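Local coordinates for Crh-like protein 5 (Neosartorya fumigata, PDB 6IBU) that cuts chitin chains and transfers them to 1,6-beta-glucan or other chitin, cross-linking polysaccharides in the fungal cell wall through its family GH16 domain, at residues 51-56 / 185-190; 84-89 / 199-204. One frame throughout, in Å; residues are numbered along the deposited sequence.

Interaction 1 of 2, residues 51-56 / 185-190; sequences FTVAKQ and SWAGGD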
ATOM      1  N   PHE A  51      -9.949  -6.124   8.285  1.00 21.20           N
ATOM      2  CA  PHE A  51      -9.786  -4.683   8.537  1.00 19.60           C
ATOM      3  C   PHE A  51     -11.190  -4.095   8.572  1.00 21.75           C
ATOM      4  O   PHE A  51     -11.803  -3.880   7.504  1.00 23.15           O
ATOM      5  CB  PHE A  51      -8.892  -4.095   7.452  1.00 19.05           C
ATOM      6  CG  PHE A  51      -7.535  -4.732   7.347  1.00 17.29           C
ATOM      7  CD1 PHE A  51      -7.356  -5.918   6.654  1.00 16.55           C
ATOM      8  CD2 PHE A  51      -6.432  -4.114   7.920  1.00 16.86           C
ATOM      9  CE1 PHE A  51      -6.097  -6.473   6.532  1.00 16.51           C
ATOM     10  CE2 PHE A  51      -5.170  -4.656   7.770  1.00 17.28           C
ATOM     11  CZ  PHE A  51      -5.004  -5.837   7.072  1.00 16.98           C
ATOM     12  N   THR A  52     -11.736  -3.925   9.768  1.00 22.40           N
ATOM     13  CA  THR A  52     -13.150  -3.518   9.937  1.00 22.54           C
ATOM     14  C   THR A  52     -13.220  -2.032  10.253  1.00 21.15           C
ATOM     15  O   THR A  52     -12.561  -1.595  11.176  1.00 22.36           O
ATOM     16  CB  THR A  52     -13.851  -4.339  11.014  1.00 21.50           C
ATOM     17  OG1 THR A  52     -13.822  -5.643  10.448  1.00 21.91           O
ATOM     18  CG2 THR A  52     -15.251  -3.844  11.286  1.00 22.32           C
ATOM     19  N   VAL A  53     -14.006  -1.296   9.488  1.00 22.93           N
ATOM     20  CA  VAL A  53     -14.452   0.070   9.872  1.00 26.34           C
ATOM     21  C   VAL A  53     -15.853  -0.063  10.494  1.00 28.46           C
ATOM     22  O   VAL A  53     -16.795  -0.395   9.744  1.00 29.93           O
ATOM     23  CB  VAL A  53     -14.417   0.961   8.626  1.00 26.45           C
ATOM     24  CG1 VAL A  53     -14.994   2.329   8.908  1.00 29.10           C
ATOM     25  CG2 VAL A  53     -12.997   1.064   8.090  1.00 29.21           C
ATOM     26  N   ALA A  54     -15.979   0.069  11.817  1.00 30.34           N
ATOM     27  CA  ALA A  54     -17.278  -0.090  12.522  1.00 34.69           C
ATOM     28  C   ALA A  54     -17.748   1.252  13.082  1.00 36.53           C
ATOM     29  O   ALA A  54     -18.969   1.450  13.131  1.00 42.46           O
ATOM     30  CB  ALA A  54     -17.190  -1.124  13.618  1.00 36.06           C
ATOM     31  N   LYS A  55     -16.834   2.125  13.500  1.00 34.40           N
ATOM     32  CA  LYS A  55     -17.201   3.434  14.079  1.00 36.25           C
ATOM     33  C   LYS A  55     -16.177   4.475  13.642  1.00 34.62           C
ATOM     34  O   LYS A  55     -15.091   4.099  13.172  1.00 31.76           O
ATOM     35  CB  LYS A  55     -17.288   3.341  15.602  1.00 43.33           C
ATOM     36  CG  LYS A  55     -15.956   3.162  16.324  1.00 46.97           C
ATOM     37  CD  LYS A  55     -16.081   2.279  17.571  1.00 53.59           C
ATOM     38  CE  LYS A  55     -14.766   1.998  18.275  1.00 57.39           C
ATOM     39  NZ  LYS A  55     -14.042   0.845  17.679  1.00 59.07           N
ATOM     40  N   GLN A  56     -16.527   5.745  13.798  1.00 32.34           N
ATOM     41  CA  GLN A  56     -15.672   6.870  13.379  1.00 33.39           C
ATOM     42  C   GLN A  56     -14.324   6.707  14.083  1.00 35.37           C
ATOM     43  O   GLN A  56     -14.313   6.282  15.251  1.00 37.92           O
ATOM     44  CB  GLN A  56     -16.353   8.201  13.681  1.00 33.23           C
ATOM     45  CG  GLN A  56     -15.540   9.406  13.224  1.00 34.97           C
ATOM     46  CD  GLN A  56     -16.253  10.720  13.452  1.00 36.60           C
ATOM     47  OE1 GLN A  56     -17.110  10.849  14.318  1.00 40.32           O
ATOM     48  NE2 GLN A  56     -15.884  11.731  12.688  1.00 38.48           N
ATOM     49  N   SER A 185      -7.886  -0.438   6.037  1.00 18.04           N
ATOM     50  CA  SER A 185      -9.180   0.151   5.641  1.00 17.98           C
ATOM     51  C   SER A 185      -9.407   1.346   6.546  1.00 16.87           C
ATOM     52  O   SER A 185      -8.856   1.360   7.633  1.00 16.12           O
ATOM     53  CB  SER A 185     -10.289  -0.855   5.728  1.00 18.66           C
ATOM     54  OG  SER A 185     -10.456  -1.280   7.081  1.00 21.24           O
ATOM     55  N   TRP A 186     -10.180   2.308   6.070  1.00 17.70           N
ATOM     56  CA  TRP A 186     -10.466   3.567   6.783  1.00 18.41           C
ATOM     57  C   TRP A 186     -11.629   4.275   6.098  1.00 19.05           C
ATOM     58  O   TRP A 186     -11.936   3.947   4.958  1.00 17.05           O
ATOM     59  CB  TRP A 186      -9.225   4.451   6.801  1.00 19.01           C
ATOM     60  CG  TRP A 186      -8.608   4.682   5.463  1.00 18.41           C
ATOM     61  CD1 TRP A 186      -7.872   3.789   4.742  1.00 19.33           C
ATOM     62  CD2 TRP A 186      -8.599   5.908   4.716  1.00 19.29           C
ATOM     63  NE1 TRP A 186      -7.423   4.369   3.591  1.00 19.01           N
ATOM     64  CE2 TRP A 186      -7.837   5.669   3.552  1.00 18.95           C
ATOM     65  CE3 TRP A 186      -9.130   7.187   4.927  1.00 19.80           C
ATOM     66  CZ2 TRP A 186      -7.625   6.646   2.587  1.00 19.47           C
ATOM     67  CZ3 TRP A 186      -8.925   8.157   3.971  1.00 19.71           C
ATOM     68  CH2 TRP A 186      -8.175   7.888   2.822  1.00 20.98           C
ATOM     69  N   ALA A 187     -12.231   5.234   6.779  1.00 20.73           N
ATOM     70  CA  ALA A 187     -13.370   5.991   6.228  1.00 22.59           C
ATOM     71  C   ALA A 187     -12.830   7.230   5.526  1.00 21.42           C
ATOM     72  O   ALA A 187     -12.570   8.200   6.205  1.00 24.48           O
ATOM     73  CB  ALA A 187     -14.329   6.333   7.331  1.00 23.46           C
ATOM     74  N   GLY A 188     -12.666   7.187   4.207  1.00 21.17           N
ATOM     75  CA  GLY A 188     -12.389   8.388   3.403  1.00 20.47           C
ATOM     76  C   GLY A 188     -13.540   9.356   3.548  1.00 21.32           C
ATOM     77  O   GLY A 188     -13.325  10.557   3.468  1.00 21.66           O
ATOM     78  N   GLY A 189     -14.734   8.818   3.784  1.00 21.69           N
ATOM     79  CA  GLY A 189     -15.976   9.583   3.928  1.00 24.77           C
ATOM     80  C   GLY A 189     -16.293   9.941   5.374  1.00 26.88           C
ATOM     81  O   GLY A 189     -17.460  10.196   5.653  1.00 28.79           O
ATOM     82  N   ASP A 190     -15.307   9.927   6.272  1.00 27.65           N
ATOM     83  CA  ASP A 190     -15.413  10.480   7.645  1.00 29.10           C
ATOM     84  C   ASP A 190     -15.868  11.928   7.518  1.00 29.68           C
ATOM     85  O   ASP A 190     -15.256  12.683   6.771  1.00 29.85           O
ATOM     86  CB  ASP A 190     -14.052  10.378   8.333  1.00 32.83           C
ATOM     87  CG  ASP A 190     -14.039  10.706   9.814  1.00 33.16           C
ATOM     88  OD1 ASP A 190     -14.642  11.737  10.175  1.00 30.84           O
ATOM     89  OD2 ASP A 190     -13.355   9.953  10.578  1.00 32.49           O
TER
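Phe51-Val53 and Ser185-Ala187 run almost in parallel, 11° apart with axes separated by 6.4 Å. They belong to different sheets of the GH16 beta-sandwich, so side chains fill the gap, not a backbone ladder. Ser185 points into it, its OG lying between the backbone N and the carbonyl carbon, and gives Phe51 O a weak hydrogen bond (3.0 Å). Val53 reaches in from the facing strand: CG2 sits 3.6 Å from Ser185 OG and also meets Trp186 N, while CG1 faces Ala187 CB at 4.4 Å. Past the strand ends, a type I turn from Ala187 to Asp190 brings Asp190 close to Gln56. Gln56 is extended, CG anti to the backbone N (chi1 -178°), and crosses the aspartate nearly at right angles. Gln56 NE2 donates to Asp190 OD1 at 2.8 Å (149° at the hydrogen), on the syn side but well out of the carboxylate plane; Ser192 N is a second donor to OD1. The side chain of Trp186, a chitin-binding residue, leaves on the other side, near Glu102 and Thr197 of that site. Strand 48-53 pairs with 212-223, whose Met214 packs on both Phe51 and Ser185, and strand 179-187 lies between 61-64 and 85-93.

Interaction 2 of 2, residues 84-89 / 199-204; sequences GVVSSI and EWAGGL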
ATOM      1  N   GLY A  84     -17.724   5.519   0.943  1.00 16.81           N
ATOM      2  CA  GLY A  84     -16.650   6.308   1.566  1.00 16.58           C
ATOM      3  C   GLY A  84     -15.652   5.445   2.307  1.00 15.44           C
ATOM      4  O   GLY A  84     -14.693   5.992   2.834  1.00 15.23           O
ATOM      5  N   VAL A  85     -15.835   4.140   2.347  1.00 14.82           N
ATOM      6  CA  VAL A  85     -14.877   3.238   3.039  1.00 14.67           C
ATOM      7  C   VAL A  85     -13.776   2.895   2.042  1.00 14.19           C
ATOM      8  O   VAL A  85     -14.067   2.361   0.967  1.00 13.35           O
ATOM      9  CB  VAL A  85     -15.575   1.982   3.573  1.00 14.90           C
ATOM     10  CG1 VAL A  85     -14.574   1.035   4.207  1.00 14.79           C
ATOM     11  CG2 VAL A  85     -16.681   2.380   4.552  1.00 15.73           C
ATOM     12  N   VAL A  86     -12.544   3.187   2.413  1.00 14.48           N
ATOM     13  CA  VAL A  86     -11.367   2.955   1.536  1.00 14.13           C
ATOM     14  C   VAL A  86     -10.664   1.673   1.985  1.00 13.99           C
ATOM     15  O   VAL A  86     -10.416   1.541   3.164  1.00 13.80           O
ATOM     16  CB  VAL A  86     -10.438   4.174   1.585  1.00 13.85           C
ATOM     17  CG1 VAL A  86      -9.267   4.007   0.634  1.00 13.64           C
ATOM     18  CG2 VAL A  86     -11.189   5.455   1.287  1.00 13.79           C
ATOM     19  N   SER A  87     -10.347   0.780   1.061  1.00 14.05           N
ATOM     20  CA  SER A  87      -9.450  -0.380   1.266  1.00 13.95           C
ATOM     21  C   SER A  87      -8.117  -0.091   0.563  1.00 13.89           C
ATOM     22  O   SER A  87      -8.139   0.061  -0.657  1.00 12.85           O
ATOM     23  CB  SER A  87     -10.089  -1.613   0.708  1.00 15.25           C
ATOM     24  OG  SER A  87     -11.322  -1.910   1.339  1.00 16.00           O
ATOM     25  N   SER A  88      -7.016   0.017   1.302  1.00 14.27           N
ATOM     26  CA  SER A  88      -5.697   0.517   0.817  1.00 15.05           C
ATOM     27  C   SER A  88      -4.614  -0.570   0.857  1.00 14.85           C
ATOM     28  O   SER A  88      -4.386  -1.157   1.938  1.00 14.62           O
ATOM     29  CB  SER A  88      -5.244   1.675   1.658  1.00 16.78           C
ATOM     30  OG  SER A  88      -6.193   2.732   1.608  1.00 18.23           O
ATOM     31  N   ILE A  89      -3.903  -0.775  -0.248  1.00 13.87           N
ATOM     32  CA  ILE A  89      -2.604  -1.513  -0.288  1.00 14.13           C
ATOM     33  C   ILE A  89      -1.506  -0.499  -0.613  1.00 14.36           C
ATOM     34  O   ILE A  89      -1.558   0.081  -1.678  1.00 14.75           O
ATOM     35  CB  ILE A  89      -2.660  -2.659  -1.311  1.00 13.91           C
ATOM     36  CG1 ILE A  89      -3.788  -3.644  -1.012  1.00 13.74           C
ATOM     37  CG2 ILE A  89      -1.320  -3.359  -1.417  1.00 13.91           C
ATOM     38  CD1 ILE A  89      -4.201  -4.447  -2.208  1.00 13.85           C
ATOM     39  N   GLU A 199     -15.429  13.382  -1.341  1.00 27.45           N
ATOM     40  CA  GLU A 199     -15.840  13.287  -2.778  1.00 32.21           C
ATOM     41  C   GLU A 199     -15.038  12.159  -3.439  1.00 27.89           C
ATOM     42  O   GLU A 199     -15.608  11.363  -4.209  1.00 30.13           O
ATOM     43  CB  GLU A 199     -15.702  14.632  -3.513  1.00 39.81           C
ATOM     44  CG  GLU A 199     -15.082  14.594  -4.932  1.00 51.38           C
ATOM     45  CD  GLU A 199     -15.727  13.785  -6.062  1.00 64.07           C
ATOM     46  OE1 GLU A 199     -16.981  13.800  -6.170  1.00 73.05           O
ATOM     47  OE2 GLU A 199     -14.965  13.154  -6.872  1.00 68.36           O
ATOM     48  N   TRP A 200     -13.746  12.113  -3.177  1.00 24.06           N
ATOM     49  CA  TRP A 200     -12.859  11.098  -3.780  1.00 22.71           C
ATOM     50  C   TRP A 200     -13.285   9.698  -3.304  1.00 20.81           C
ATOM     51  O   TRP A 200     -13.363   8.799  -4.139  1.00 18.34           O
ATOM     52  CB  TRP A 200     -11.412  11.426  -3.437  1.00 22.42           C
ATOM     53  CG  TRP A 200     -10.546  10.245  -3.679  1.00 23.63           C
ATOM     54  CD1 TRP A 200     -10.083   9.822  -4.881  1.00 23.80           C
ATOM     55  CD2 TRP A 200     -10.109   9.292  -2.704  1.00 23.94           C
ATOM     56  NE1 TRP A 200      -9.339   8.688  -4.715  1.00 25.76           N
ATOM     57  CE2 TRP A 200      -9.336   8.339  -3.393  1.00 24.38           C
ATOM     58  CE3 TRP A 200     -10.279   9.152  -1.324  1.00 23.43           C
ATOM     59  CZ2 TRP A 200      -8.732   7.263  -2.747  1.00 24.14           C
ATOM     60  CZ3 TRP A 200      -9.664   8.097  -0.687  1.00 22.81           C
ATOM     61  CH2 TRP A 200      -8.911   7.164  -1.391  1.00 21.79           C
ATOM     62  N   ALA A 201     -13.608   9.568  -2.013  1.00 19.61           N
ATOM     63  CA  ALA A 201     -14.002   8.303  -1.351  1.00 18.59           C
ATOM     64  C   ALA A 201     -15.374   7.848  -1.865  1.00 17.76           C
ATOM     65  O   ALA A 201     -15.703   6.680  -1.706  1.00 16.51           O
ATOM     66  CB  ALA A 201     -13.960   8.457   0.151  1.00 17.75           C
ATOM     67  N   GLY A 202     -16.136   8.739  -2.492  1.00 18.73           N
ATOM     68  CA  GLY A 202     -17.457   8.399  -3.053  1.00 20.24           C
ATOM     69  C   GLY A 202     -18.609   8.765  -2.128  1.00 20.59           C
ATOM     70  O   GLY A 202     -19.742   8.362  -2.414  1.00 23.59           O
ATOM     71  N   GLY A 203     -18.352   9.529  -1.080  1.00 19.66           N
ATOM     72  CA  GLY A 203     -19.418  10.106  -0.250  1.00 21.21           C
ATOM     73  C   GLY A 203     -19.158   9.907   1.224  1.00 22.23           C
ATOM     74  O   GLY A 203     -18.177   9.259   1.566  1.00 21.80           O
ATOM     75  N   LEU A 204     -20.057  10.430   2.048  1.00 24.80           N
ATOM     76  CA  LEU A 204     -20.078  10.337   3.525  1.00 27.62           C
ATOM     77  C   LEU A 204     -20.164   8.868   3.945  1.00 27.89           C
ATOM     78  O   LEU A 204     -20.973   8.111   3.349  1.00 27.94           O
ATOM     79  CB  LEU A 204     -21.321  11.095   3.998  1.00 30.05           C
ATOM     80  CG  LEU A 204     -21.249  11.767   5.356  1.00 32.28           C
ATOM     81  CD1 LEU A 204     -19.936  12.515   5.525  1.00 32.79           C
ATOM     82  CD2 LEU A 204     -22.442  12.697   5.511  1.00 35.57           C
TER
HETATM   83  O   HOH W   1     -17.419   4.965  -1.914  1.00 19.50           O
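Gly84 and Val86 meet the C-terminal end of helix 195-201 in a buried contact, part apolar side chains and part close backbone packing, at the corner where the chain turns into strand 85-93 of the sheet that carries the active site. Val86 lays both methyls against the far end of the six-membered ring of Trp200, CG2 at 3.6 Å from CZ3 and CG1 at 3.8 Å from CH2, the two side chains crossing nearly at right angles. Trp200 can reach this far because its CG is anti to the backbone N (chi1 164°), swinging the indole off the helix and over the strand; there it also touches Leu104 and Trp186. Ala201 CB packs on Gly84 CA at 3.7 Å and more loosely on Val86 CG2. The helix ends in a Schellman motif: Gly202, at positive phi, donates its N to Glu199 O, and the chain then doubles back past Gly84. Gly84 CA is approached by two carbonyl oxygens, Ala201 O at 3.4 Å and Gly203 O at 3.3 Å, as CA-H...O contacts bent to 142° and 125° at the hydrogen. A water accepts from Gly84 N at 2.9 Å; its link to Ala201 O is doubtfully short. Along the same strand, Val86 packs on Glu102, a chitin-binding residue and probably the proton donor, and Ser88 OG joins Glu102 OE1 to Trp186 NE1.

From the N terminus the four segments come as 51-56, 84-89, 185-190 and 199-204, so the contacts cross: the first half of interaction 2 lies inside the loop of 128 residues that interaction 1 closes, and its second half lies beyond it. Interaction 2 in turn closes 109 residues. Interaction 1 joins the two facing sheets of the sandwich at one end of the strands; interaction 2 fastens the short helix 195-201 to the sheet that holds strands 85-93 and 179-187. Those strands are neighbours, and Trp186 O and Val86 N, 2.7 Å apart, probably form a hydrogen bond linking both contacts. Leu204 also packs against Gly189 O.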